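Local coordinates for protein putative exonuclease (Eubacterium rectale, PDB 3L0A) that binds zinc and is probably a hydrolase, perhaps an exonuclease, of the PDDEXK nuclease clan, though its substrate is not established, at residues I98-I101 and E102-E105; M147-I150 and T151-K154; Y177-I180 and V181-T185; R227-R230 and V231-E235; E242-D245 and C246-H249. All blocks are in the same frame, centred on the assembly; numbering follows the deposited sequence. Where two conformers were deposited one is given.

Contact 1: residues I98-I101 and E102-E105; sequences IARI and ERDE
The end of helix 89-102, where the chain turns over D104 into helix 105-110, brings the R100 and R103 guanidinium groups into a flat, nearly parallel, slightly displaced stack. Their planes differ by only 10° and their centres lie 3.7 Å apart. R103 NH2 sits over the middle of the R100 face, and R100 NH1 in turn lies over the middle of the R103 group. R103 reaches this place by setting CG between its backbone N and carbonyl carbon (chi1 76°) and running extended to NE, while R100, bent at its second torsion (chi2 59°), lays its guanidinium against that of R103. R100 NE and R103 NH2 are 3.3 Å apart, both donors and not bonded to each other; the outer nitrogens find acceptors on the second subunit. R100 NH2 donates to the carbonyl oxygens of R248 and R251 there, and R103 NH2 to that of H249. The stack is thus part of a subunit interface, where the carbonyl oxygens probably offset part of the like-charge repulsion. A water at the edge of the R100 group, in its plane, accepts from R100 NH1 at 2.8 Å and donates to D104 OD1 at 2.6 Å.

The backbone marks the helix end. E102 N still donates to I98 O at 2.9 Å, but D104 N turns to I101 O at 3.1 Å. D104 then serves as N-cap of the following helix, its OD2 accepting from F107 N. E102 lies alongside I98, its OE1 4.2 Å from I98 CG2, and its OE2 is hydrogen-bonded to Y65 OH.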
loop_
_atom_site.group_PDB
_atom_site.type_symbol
_atom_site.label_atom_id
_atom_site.label_comp_id
_atom_site.label_asym_id
_atom_site.label_seq_id
_atom_site.Cartn_x
_atom_site.Cartn_y
_atom_site.Cartn_z
ATOM N N ILE A 98 8.716 -8.147 23.183
ATOM C CA ILE A 98 8.681 -8.734 24.565
ATOM C C ILE A 98 9.581 -7.956 25.532
ATOM O O ILE A 98 9.213 -7.715 26.707
ATOM C CB ILE A 98 9.096 -10.195 24.568
ATOM C CG1 ILE A 98 8.000 -11.064 23.931
ATOM C CG2 ILE A 98 9.426 -10.709 25.944
ATOM C CD1 ILE A 98 8.501 -12.482 23.534
ATOM N N ALA A 99 10.781 -7.623 25.090
ATOM C CA ALA A 99 11.726 -6.906 25.952
ATOM C C ALA A 99 11.187 -5.531 26.296
ATOM O O ALA A 99 11.414 -5.017 27.391
ATOM C CB ALA A 99 13.089 -6.767 25.256
ATOM N N ARG A 100 10.483 -4.938 25.344
ATOM C CA ARG A 100 9.911 -3.614 25.528
ATOM C C ARG A 100 8.823 -3.600 26.610
ATOM O O ARG A 100 8.807 -2.707 27.482
ATOM C CB ARG A 100 9.394 -3.059 24.207
ATOM C CG ARG A 100 8.701 -1.708 24.361
ATOM C CD ARG A 100 9.656 -0.702 24.958
ATOM N NE ARG A 100 9.091 0.620 25.132
ATOM C CZ ARG A 100 8.735 1.171 26.298
ATOM N NH1 ARG A 100 8.796 0.534 27.466
ATOM N NH2 ARG A 100 8.278 2.391 26.294
ATOM N N ILE A 101 7.951 -4.601 26.549
ATOM C CA ILE A 101 6.927 -4.892 27.579
ATOM C C ILE A 101 7.573 -5.140 28.930
ATOM O O ILE A 101 7.134 -4.637 29.970
ATOM C CB ILE A 101 6.137 -6.166 27.175
ATOM C CG1 ILE A 101 5.166 -5.879 26.032
ATOM C CG2 ILE A 101 5.374 -6.734 28.305
ATOM C CD1 ILE A 101 4.528 -7.212 25.360
ATOM N N GLU A 102 8.639 -5.927 28.939
ATOM C CA GLU A 102 9.219 -6.340 30.210
ATOM C C GLU A 102 9.839 -5.203 30.976
ATOM O O GLU A 102 9.884 -5.255 32.168
ATOM C CB GLU A 102 10.241 -7.446 30.011
ATOM C CG GLU A 102 9.572 -8.788 29.889
ATOM C CD GLU A 102 10.534 -9.951 29.912
ATOM O OE1 GLU A 102 11.658 -9.851 29.369
ATOM O OE2 GLU A 102 10.141 -10.988 30.468
ATOM N N ARG A 103 10.312 -4.157 30.320
ATOM C CA ARG A 103 10.889 -3.039 31.061
ATOM C C ARG A 103 9.865 -1.995 31.606
ATOM O O ARG A 103 10.266 -0.985 32.219
ATOM C CB ARG A 103 12.018 -2.386 30.257
ATOM C CG ARG A 103 11.657 -1.510 29.117
ATOM C CD ARG A 103 12.950 -1.009 28.453
ATOM N NE ARG A 103 12.660 -0.186 27.274
ATOM C CZ ARG A 103 12.245 1.091 27.294
ATOM N NH1 ARG A 103 12.086 1.739 28.436
ATOM N NH2 ARG A 103 12.003 1.725 26.148
ATOM N N ASP A 104 8.564 -2.262 31.389
ATOM C CA ASP A 104 7.462 -1.460 31.967
ATOM C C ASP A 104 6.743 -2.158 33.151
ATOM O O ASP A 104 5.937 -3.061 32.958
ATOM C CB ASP A 104 6.446 -1.106 30.848
ATOM C CG ASP A 104 5.456 0.000 31.265
ATOM O OD1 ASP A 104 5.806 1.187 31.109
ATOM O OD2 ASP A 104 4.339 -0.321 31.757
ATOM N N GLU A 105 7.009 -1.714 34.379
ATOM C CA GLU A 105 6.409 -2.321 35.574
ATOM C C GLU A 105 4.894 -2.345 35.540
ATOM O O GLU A 105 4.276 -3.346 35.895
ATOM C CB GLU A 105 6.857 -1.605 36.860
ATOM C CG GLU A 105 8.313 -1.829 37.220
ATOM C CD GLU A 105 8.637 -1.503 38.690
ATOM O OE1 GLU A 105 7.792 -0.872 39.368
ATOM O OE2 GLU A 105 9.730 -1.919 39.158
HETATM O O HOH W 1 7.923 1.883 29.789
#

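Contact 2: residues M147-I150 and T151-K154; sequences MASI and TDLK
The backbone leaves strand 140-147 at M147, passes through an extended S149 and then curls through I150 and T151, both with helix-like torsions, before D152 straightens it again. This curl brings S149 OG against the amide of D152, three residues on: D152 N donates to S149 OG at 3.2 Å, with an angle of 149° at the hydrogen. The hydroxyl is carried there by a torsion that sets OG opposite the backbone N of S149 (chi1 -160°). The same oxygen also faces the D152 carboxylate. S149 OG stands over the face of that group, directly above D152 CG at 3.3 Å and 3.6 Å from each of the D152 oxygens, OD1 and OD2; this is packing, not a bond. T151 OG1 lies 3.6 Å from S149 OG, close but with no bond assigned.

A serine oxygen that accepts from the amide three residues later bridges the turn as an N-cap side chain would, although no regular helix follows. The loop joins strand 140-147 of the main mixed sheet to strand 154-156 of the small antiparallel pair. M147, a selenomethionine, is still hydrogen-bonded through its backbone to A196 and K198, and K154 already pairs with L162. A water also bridges the bend, donating to I150 O and to D152 O, each at 2.7 Å. I150 and T151 also touch D203, while L262 and L243 of the second subunit pack on I150 and T151 respectively.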
loop_
_atom_site.group_PDB
_atom_site.type_symbol
_atom_site.label_atom_id
_atom_site.label_comp_id
_atom_site.label_asym_id
_atom_site.label_seq_id
_atom_site.Cartn_x
_atom_site.Cartn_y
_atom_site.Cartn_z
HETATM N N MSE A 147 -0.340 -6.014 17.649
HETATM C CA MSE A 147 -0.992 -5.533 16.425
HETATM C C MSE A 147 -0.123 -4.495 15.655
HETATM O O MSE A 147 0.926 -4.086 16.145
HETATM C CB MSE A 147 -2.372 -4.988 16.828
HETATM C CG MSE A 147 -2.323 -3.702 17.602
HETATM SE SE MSE A 147 -3.984 -3.236 18.622
HETATM C CE MSE A 147 -3.889 -4.557 19.976
ATOM N N ALA A 148 -0.568 -4.059 14.468
ATOM C CA ALA A 148 0.142 -3.043 13.681
ATOM C C ALA A 148 0.066 -1.674 14.333
ATOM O O ALA A 148 1.074 -0.917 14.399
ATOM C CB ALA A 148 -0.427 -2.987 12.188
ATOM N N SER A 149 -1.120 -1.350 14.829
ATOM C CA SER A 149 -1.410 -0.048 15.441
ATOM C C SER A 149 -2.500 -0.096 16.489
ATOM O O SER A 149 -3.531 -0.745 16.302
ATOM C CB SER A 149 -1.859 0.971 14.366
ATOM O OG SER A 149 -1.699 2.315 14.843
ATOM N N ILE A 150 -2.259 0.630 17.590
ATOM C CA ILE A 150 -3.250 0.938 18.607
ATOM C C ILE A 150 -4.078 2.186 18.267
ATOM O O ILE A 150 -5.281 2.212 18.476
ATOM C CB ILE A 150 -2.540 1.201 19.968
ATOM C CG1 ILE A 150 -1.957 -0.110 20.538
ATOM C CG2 ILE A 150 -3.469 1.868 20.923
ATOM C CD1 ILE A 150 -0.989 0.087 21.716
ATOM N N THR A 151 -3.427 3.232 17.756
ATOM C CA THR A 151 -4.079 4.544 17.535
ATOM C C THR A 151 -4.814 4.722 16.202
ATOM O O THR A 151 -5.638 5.631 16.078
ATOM C CB THR A 151 -3.051 5.660 17.610
ATOM O OG1 THR A 151 -1.980 5.309 16.745
ATOM C CG2 THR A 151 -2.522 5.796 19.027
ATOM N N ASP A 152 -4.510 3.886 15.204
ATOM C CA ASP A 152 -5.170 3.991 13.912
ATOM C C ASP A 152 -6.649 3.703 14.030
ATOM O O ASP A 152 -7.052 2.682 14.601
ATOM C CB ASP A 152 -4.556 3.066 12.871
ATOM C CG ASP A 152 -3.266 3.645 12.223
ATOM O OD1 ASP A 152 -2.824 4.789 12.481
ATOM O OD2 ASP A 152 -2.673 2.914 11.433
ATOM N N LEU A 153 -7.430 4.642 13.458
ATOM C CA LEU A 153 -8.880 4.543 13.289
ATOM C C LEU A 153 -9.180 4.044 11.879
ATOM O O LEU A 153 -8.414 4.351 10.929
ATOM C CB LEU A 153 -9.539 5.903 13.539
ATOM C CG LEU A 153 -9.308 6.568 14.917
ATOM C CD1 LEU A 153 -10.224 7.799 15.155
ATOM C CD2 LEU A 153 -9.482 5.579 16.038
ATOM N N LYS A 154 -10.259 3.267 11.732
ATOM C CA LYS A 154 -10.687 2.755 10.417
ATOM C C LYS A 154 -12.134 3.149 10.093
ATOM O O LYS A 154 -13.027 3.113 10.952
ATOM C CB LYS A 154 -10.505 1.228 10.308
ATOM C CG LYS A 154 -9.046 0.767 10.472
ATOM C CD LYS A 154 -8.679 -0.458 9.598
ATOM C CE LYS A 154 -7.316 -1.152 9.977
ATOM N NZ LYS A 154 -6.089 -0.274 9.932
HETATM O O HOH W 2 -7.670 2.342 17.193
#

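Contact 3: residues Y177-I180 and V181-T185; sequences YQEI and VRQNT
From its CB, E179 on helix 170-185 sends a side chain along the helix surface to meet R182 and Q183, i to i+3 and i to i+4 partners. CG stands opposite the backbone N (chi1 168°), the chain bends at the next bond, and E179 CG comes 3.8 Å from Q183 NE2. The carboxylate is then gripped from two sides. E179 OE1 receives R182 NE at 2.8 Å on its syn side, though tilted out of the carboxylate plane, the oxygen lying in the guanidinium plane. E179 OE2 uses its syn lone pair for R182 NH2 at 2.9 Å, completing a side-on salt bridge. The anti side of the same oxygen takes Q183 NE2 at 2.8 Å, also tilted from the carboxylate plane but nearly straight (173°), the amide turned 71° from the carboxylate. Q183 NE2 also donates to E122 O, linking the helix to strand 114-123, whose L123 touches both E179 and Q183.

The inner side is covered by V181, packed on M119, M132 and I141 of the sheet. Near the helix end, I180 O takes weak bonds from Q183 N and N184 N, besides one from N184 ND2 at 2.9 Å, above the carbonyl plane.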
loop_
_atom_site.group_PDB
_atom_site.type_symbol
_atom_site.label_atom_id
_atom_site.label_comp_id
_atom_site.label_asym_id
_atom_site.label_seq_id
_atom_site.Cartn_x
_atom_site.Cartn_y
_atom_site.Cartn_z
ATOM N N TYR A 177 -15.918 -13.328 27.794
ATOM C CA TYR A 177 -14.936 -13.657 28.832
ATOM C C TYR A 177 -15.444 -13.235 30.225
ATOM O O TYR A 177 -15.495 -14.056 31.121
ATOM C CB TYR A 177 -13.585 -12.988 28.533
ATOM C CG TYR A 177 -12.698 -13.682 27.489
ATOM C CD1 TYR A 177 -13.234 -14.366 26.403
ATOM C CD2 TYR A 177 -11.321 -13.604 27.572
ATOM C CE1 TYR A 177 -12.433 -14.991 25.480
ATOM C CE2 TYR A 177 -10.508 -14.233 26.646
ATOM C CZ TYR A 177 -11.079 -14.920 25.584
ATOM O OH TYR A 177 -10.272 -15.517 24.633
ATOM N N GLN A 178 -15.865 -11.971 30.363
ATOM C CA GLN A 178 -16.435 -11.421 31.601
ATOM C C GLN A 178 -17.605 -12.236 32.163
ATOM O O GLN A 178 -17.653 -12.565 33.378
ATOM C CB GLN A 178 -16.917 -9.981 31.348
ATOM C CG GLN A 178 -17.366 -9.180 32.604
ATOM C CD GLN A 178 -17.777 -7.739 32.276
ATOM O OE1 GLN A 178 -18.710 -7.512 31.504
ATOM N NE2 GLN A 178 -17.064 -6.760 32.862
ATOM N N GLU A 179 -18.567 -12.514 31.296
ATOM C CA GLU A 179 -19.766 -13.243 31.655
ATOM C C GLU A 179 -19.469 -14.674 32.058
ATOM O O GLU A 179 -20.051 -15.143 33.034
ATOM C CB GLU A 179 -20.779 -13.206 30.495
ATOM C CG GLU A 179 -21.979 -14.164 30.574
ATOM C CD GLU A 179 -22.817 -14.031 31.844
ATOM O OE1 GLU A 179 -22.736 -12.996 32.561
ATOM O OE2 GLU A 179 -23.585 -14.985 32.123
ATOM N N ILE A 180 -18.598 -15.379 31.338
ATOM C CA ILE A 180 -18.278 -16.776 31.691
ATOM C C ILE A 180 -17.557 -16.853 33.038
ATOM O O ILE A 180 -17.903 -17.699 33.854
ATOM C CB ILE A 180 -17.495 -17.530 30.592
ATOM C CG1 ILE A 180 -18.302 -17.566 29.282
ATOM C CG2 ILE A 180 -17.194 -18.961 30.986
ATOM C CD1 ILE A 180 -19.587 -18.375 29.345
ATOM N N VAL A 181 -16.595 -15.954 33.285
ATOM C CA VAL A 181 -15.969 -15.819 34.618
ATOM C C VAL A 181 -17.063 -15.570 35.674
ATOM O O VAL A 181 -17.039 -16.139 36.781
ATOM C CB VAL A 181 -14.883 -14.670 34.651
ATOM C CG1 VAL A 181 -14.362 -14.395 36.052
ATOM C CG2 VAL A 181 -13.668 -14.962 33.674
ATOM N N ARG A 182 -18.039 -14.745 35.327
ATOM C CA ARG A 182 -19.084 -14.447 36.266
ATOM C C ARG A 182 -19.888 -15.691 36.597
ATOM O O ARG A 182 -20.332 -15.810 37.699
ATOM C CB ARG A 182 -20.003 -13.346 35.758
ATOM C CG ARG A 182 -20.933 -12.789 36.850
ATOM C CD ARG A 182 -22.077 -11.946 36.270
ATOM N NE ARG A 182 -22.889 -12.757 35.381
ATOM C CZ ARG A 182 -23.769 -13.673 35.774
ATOM N NH1 ARG A 182 -24.007 -13.897 37.060
ATOM N NH2 ARG A 182 -24.436 -14.371 34.872
ATOM N N GLN A 183 -20.064 -16.619 35.660
ATOM C CA GLN A 183 -20.829 -17.845 35.948
ATOM C C GLN A 183 -20.029 -18.876 36.765
ATOM O O GLN A 183 -20.609 -19.785 37.341
ATOM C CB GLN A 183 -21.300 -18.518 34.656
ATOM C CG GLN A 183 -22.177 -17.673 33.749
ATOM C CD GLN A 183 -22.541 -18.397 32.472
ATOM O OE1 GLN A 183 -22.257 -19.578 32.319
ATOM N NE2 GLN A 183 -23.168 -17.690 31.546
ATOM N N ASN A 184 -18.701 -18.742 36.784
ATOM C CA ASN A 184 -17.827 -19.613 37.579
ATOM C C ASN A 184 -17.509 -18.983 38.920
ATOM O O ASN A 184 -17.465 -19.668 39.911
ATOM C CB ASN A 184 -16.490 -19.861 36.861
ATOM C CG ASN A 184 -16.614 -20.791 35.658
ATOM O OD1 ASN A 184 -16.731 -22.010 35.797
ATOM N ND2 ASN A 184 -16.552 -20.221 34.479
ATOM N N THR A 185 -17.265 -17.675 38.923
ATOM C CA THR A 185 -16.782 -16.965 40.108
ATOM C C THR A 185 -17.817 -16.182 40.910
ATOM O O THR A 185 -17.605 -15.966 42.087
ATOM C CB THR A 185 -15.688 -15.945 39.736
ATOM O OG1 THR A 185 -14.484 -16.658 39.481
ATOM C CG2 THR A 185 -15.409 -14.952 40.885
#

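Contact 4: residues R227-R230 and V231-E235; sequences RILR and VKNGE
E235 N reaches back to R230 O at 3.2 Å, five residues earlier, round G234, whose positive phi of 70° turns the chain off helix 211-232. A second backbone bond locks the reversal: G234 N donates to V231 O at 3.2 Å inside that loop. Before the turn the helix is regular: K232 N points to I228 O at 3.0 Å, almost straight at 172°.

Beside this backbone, V231 lays its CG2 over one face of the R227 guanidinium, displaced toward the rim, with R227 NE 3.6 Å from V231 CG2. R227 arrives by bending at its second torsion (57°), which folds the chain back beside the valine. The tip is held beyond, where R227 NH2 forms a salt bridge with E37. V231 itself is buried between F27, M41 and P238.

E235 points back at the helix and its OE2 comes 3.9 Å from R230 CG. N233, the first residue outside helical geometry, has its OD1 3.1 Å from L229 O; the pair is not a bond, and the amide assignment is uncertain. The 6→1 and 5→2 backbone bonds round a glycine in the left-handed helical conformation are those of a Schellman motif.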
loop_
_atom_site.group_PDB
_atom_site.type_symbol
_atom_site.label_atom_id
_atom_site.label_comp_id
_atom_site.label_asym_id
_atom_site.label_seq_id
_atom_site.Cartn_x
_atom_site.Cartn_y
_atom_site.Cartn_z
ATOM N N ARG A 227 -29.722 -17.804 14.812
ATOM C CA ARG A 227 -29.364 -18.148 13.437
ATOM C C ARG A 227 -28.119 -19.047 13.363
ATOM O O ARG A 227 -28.109 -20.026 12.602
ATOM C CB ARG A 227 -29.111 -16.885 12.613
ATOM C CG ARG A 227 -28.492 -17.146 11.233
ATOM C CD ARG A 227 -29.345 -18.114 10.330
ATOM N NE ARG A 227 -28.716 -18.294 9.010
ATOM C CZ ARG A 227 -29.269 -18.874 7.938
ATOM N NH1 ARG A 227 -30.498 -19.371 7.979
ATOM N NH2 ARG A 227 -28.576 -18.952 6.807
ATOM N N ILE A 228 -27.077 -18.690 14.130
ATOM C CA ILE A 228 -25.874 -19.519 14.281
ATOM C C ILE A 228 -26.280 -20.937 14.721
ATOM O O ILE A 228 -25.969 -21.912 14.046
ATOM C CB ILE A 228 -24.819 -18.898 15.302
ATOM C CG1 ILE A 228 -24.220 -17.593 14.761
ATOM C CG2 ILE A 228 -23.677 -19.900 15.657
ATOM C CD1 ILE A 228 -23.686 -16.650 15.859
ATOM N N LEU A 229 -26.995 -21.064 15.830
ATOM C CA LEU A 229 -27.367 -22.402 16.308
ATOM C C LEU A 229 -28.100 -23.243 15.257
ATOM O O LEU A 229 -27.869 -24.455 15.142
ATOM C CB LEU A 229 -28.184 -22.321 17.608
ATOM C CG LEU A 229 -27.296 -22.045 18.822
ATOM C CD1 LEU A 229 -28.122 -21.519 20.006
ATOM C CD2 LEU A 229 -26.519 -23.328 19.165
ATOM N N ARG A 230 -28.964 -22.610 14.474
ATOM C CA ARG A 230 -29.692 -23.301 13.399
ATOM C C ARG A 230 -28.691 -23.885 12.405
ATOM O O ARG A 230 -28.750 -25.061 12.052
ATOM C CB ARG A 230 -30.677 -22.347 12.686
ATOM C CG ARG A 230 -32.098 -22.286 13.306
ATOM C CD ARG A 230 -32.843 -20.948 13.036
ATOM N NE ARG A 230 -33.109 -20.669 11.618
ATOM C CZ ARG A 230 -33.127 -19.445 11.092
ATOM N NH1 ARG A 230 -32.890 -18.386 11.857
ATOM N NH2 ARG A 230 -33.371 -19.280 9.802
ATOM N N VAL A 231 -27.737 -23.056 11.967
ATOM C CA VAL A 231 -26.756 -23.506 10.966
ATOM C C VAL A 231 -25.823 -24.665 11.460
ATOM O O VAL A 231 -25.651 -25.672 10.765
ATOM C CB VAL A 231 -25.919 -22.338 10.406
ATOM C CG1 VAL A 231 -25.086 -22.828 9.252
ATOM C CG2 VAL A 231 -26.807 -21.184 9.951
ATOM N N LYS A 232 -25.246 -24.526 12.654
ATOM C CA LYS A 232 -24.369 -25.556 13.233
ATOM C C LYS A 232 -25.070 -26.890 13.448
ATOM O O LYS A 232 -24.414 -27.920 13.463
ATOM C CB LYS A 232 -23.780 -25.062 14.561
ATOM C CG LYS A 232 -22.846 -26.043 15.321
ATOM C CD LYS A 232 -22.217 -25.320 16.542
ATOM C CE LYS A 232 -21.202 -26.154 17.366
ATOM N NZ LYS A 232 -20.788 -25.441 18.658
ATOM N N ASN A 233 -26.388 -26.870 13.612
ATOM C CA ASN A 233 -27.149 -28.105 13.858
ATOM C C ASN A 233 -27.751 -28.757 12.612
ATOM O O ASN A 233 -28.590 -29.632 12.726
ATOM C CB ASN A 233 -28.269 -27.846 14.881
ATOM C CG ASN A 233 -27.739 -27.594 16.305
ATOM O OD1 ASN A 233 -26.707 -26.920 16.524
ATOM N ND2 ASN A 233 -28.467 -28.121 17.283
ATOM N N GLY A 234 -27.332 -28.326 11.426
ATOM C CA GLY A 234 -27.771 -28.957 10.171
ATOM C C GLY A 234 -29.234 -28.719 9.836
ATOM O O GLY A 234 -29.823 -29.436 9.005
ATOM N N GLU A 235 -29.805 -27.697 10.474
ATOM C CA GLU A 235 -31.233 -27.381 10.394
ATOM C C GLU A 235 -31.472 -26.425 9.223
ATOM O O GLU A 235 -32.583 -26.352 8.698
ATOM C CB GLU A 235 -31.685 -26.784 11.742
ATOM C CG GLU A 235 -33.116 -26.239 11.854
ATOM C CD GLU A 235 -33.530 -25.963 13.329
ATOM O OE1 GLU A 235 -32.829 -26.406 14.275
ATOM O OE2 GLU A 235 -34.564 -25.296 13.546
#

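Contact 5: residues E242-D245 and C246-H249; sequences ELCD and CCRH. With ZN (zinc ion), chain B.
Over one face of the R248 guanidinium lie C244 O, above its centre, and D245 N, displaced toward the rim; at the edge, in the plane, sits a water that accepts from R248 NH1 and binds E242 O. R248 NH1 also donates weakly to L243 O at 2.8 Å. R248 NH2 pairs with D245 OD1 at 2.8 Å in a salt bridge whose two planes stand at 90°, the nitrogen coming from above the carboxylate. D245 OD1 and R248 NE have further partners in E201 of the third subunit.

The arginine thus braces the turn that starts helix 245-250, in which C244 is the N-cap. C247 N donates to C244 SG at 3.3 Å, nearly straight at 165°, the sulfur being placed between the backbone N and carbonyl carbon (chi1 66°). That sulfur also binds zinc at 2.2 Å, and C247 SG binds it at 2.5 Å, while E242 N makes a weak bond to C247 SG at 3.1 Å. C36 and C241 complete the four-cysteine site. Amide donors to thiolate sulfurs probably offset part of the negative charge round the metal, consistent with a structural zinc that ties the 241-247 turn to the chain at C36.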
loop_
_atom_site.group_PDB
_atom_site.type_symbol
_atom_site.label_atom_id
_atom_site.label_comp_id
_atom_site.label_asym_id
_atom_site.label_seq_id
_atom_site.Cartn_x
_atom_site.Cartn_y
_atom_site.Cartn_z
ATOM N N GLU A 242 -18.846 -16.003 -0.450
ATOM C CA GLU A 242 -18.251 -16.011 -1.776
ATOM C C GLU A 242 -17.088 -15.007 -1.911
ATOM O O GLU A 242 -16.684 -14.684 -3.017
ATOM C CB GLU A 242 -19.306 -15.792 -2.884
ATOM C CG GLU A 242 -20.427 -16.847 -2.956
ATOM C CD GLU A 242 -19.971 -18.206 -3.550
ATOM O OE1 GLU A 242 -18.774 -18.423 -3.857
ATOM O OE2 GLU A 242 -20.831 -19.077 -3.707
ATOM N N LEU A 243 -16.530 -14.560 -0.797
ATOM C CA LEU A 243 -15.414 -13.637 -0.819
ATOM C C LEU A 243 -14.188 -14.106 -0.010
ATOM O O LEU A 243 -13.243 -13.344 0.153
ATOM C CB LEU A 243 -15.885 -12.251 -0.304
ATOM C CG LEU A 243 -16.914 -11.520 -1.200
ATOM C CD1 LEU A 243 -17.395 -10.183 -0.553
ATOM C CD2 LEU A 243 -16.328 -11.244 -2.602
ATOM N N CYS A 244 -14.199 -15.338 0.506
ATOM C CA CYS A 244 -13.096 -15.854 1.302
ATOM C C CYS A 244 -12.442 -17.000 0.521
ATOM O O CYS A 244 -12.966 -17.475 -0.500
ATOM C CB CYS A 244 -13.615 -16.334 2.677
ATOM S SG CYS A 244 -14.713 -17.780 2.560
ATOM N N ASP A 245 -11.289 -17.444 0.985
ATOM C CA ASP A 245 -10.506 -18.454 0.287
ATOM C C ASP A 245 -11.247 -19.807 0.264
ATOM O O ASP A 245 -11.233 -20.525 -0.764
ATOM C CB ASP A 245 -9.105 -18.591 0.920
ATOM C CG ASP A 245 -8.108 -17.452 0.509
ATOM O OD1 ASP A 245 -8.192 -16.878 -0.611
ATOM O OD2 ASP A 245 -7.171 -17.187 1.306
ATOM N N CYS A 246 -11.913 -20.136 1.375
ATOM C CA CYS A 246 -12.727 -21.380 1.482
ATOM C C CYS A 246 -13.814 -21.390 0.425
ATOM O O CYS A 246 -13.949 -22.340 -0.328
ATOM C CB CYS A 246 -13.370 -21.529 2.884
ATOM S SG CYS A 246 -14.392 -22.990 3.125
ATOM N N CYS A 247 -14.564 -20.294 0.364
ATOM C CA CYS A 247 -15.574 -20.124 -0.673
ATOM C C CYS A 247 -15.005 -20.329 -2.073
ATOM O O CYS A 247 -15.611 -20.995 -2.901
ATOM C CB CYS A 247 -16.244 -18.753 -0.551
ATOM S SG CYS A 247 -17.694 -18.742 0.524
ATOM N N ARG A 248 -13.829 -19.774 -2.327
ATOM C CA ARG A 248 -13.249 -19.819 -3.660
ATOM C C ARG A 248 -12.739 -21.207 -4.017
ATOM O O ARG A 248 -12.889 -21.651 -5.154
ATOM C CB ARG A 248 -12.126 -18.786 -3.814
ATOM C CG ARG A 248 -12.594 -17.314 -3.680
ATOM C CD ARG A 248 -11.588 -16.328 -4.211
ATOM N NE ARG A 248 -10.642 -15.963 -3.177
ATOM C CZ ARG A 248 -10.862 -15.054 -2.246
ATOM N NH1 ARG A 248 -11.985 -14.363 -2.188
ATOM N NH2 ARG A 248 -9.935 -14.836 -1.348
ATOM N N HIS A 249 -12.111 -21.871 -3.058
ATOM C CA HIS A 249 -11.676 -23.266 -3.225
ATOM C C HIS A 249 -12.818 -24.191 -3.569
ATOM O O HIS A 249 -12.669 -25.100 -4.357
ATOM C CB HIS A 249 -11.031 -23.791 -1.943
ATOM C CG HIS A 249 -10.526 -25.192 -2.072
ATOM N ND1 HIS A 249 -9.272 -25.485 -2.566
ATOM C CD2 HIS A 249 -11.117 -26.384 -1.809
ATOM C CE1 HIS A 249 -9.101 -26.795 -2.568
ATOM N NE2 HIS A 249 -10.209 -27.367 -2.126
HETATM ZN ZN ZN B . -16.927 -17.398 2.457
HETATM O O HOH W 3 -18.358 -21.286 -3.427
HETATM O O HOH W 4 -14.132 -14.215 -4.110
#

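In the fold
All five contacts are local and follow one another in series along the chain, so none nests in or crosses another. Contact 1 closes the end of helix 89-102 against helix 105-110. Contact 2 turns the chain out of strand 140-147 toward the small sheet, with its nearest atoms about 9 Å from contact 1; both touch the second subunit. Contact 3 ends helix 170-185 where it lies on the main sheet. Contact 4 stops helix 211-232, and the chain then runs into contact 5, which opens helix 245-250 at the zinc; their centres are about 20 Å apart. Contact 5 of one subunit meets contacts 1 and 2 of another, joining neighbouring chains.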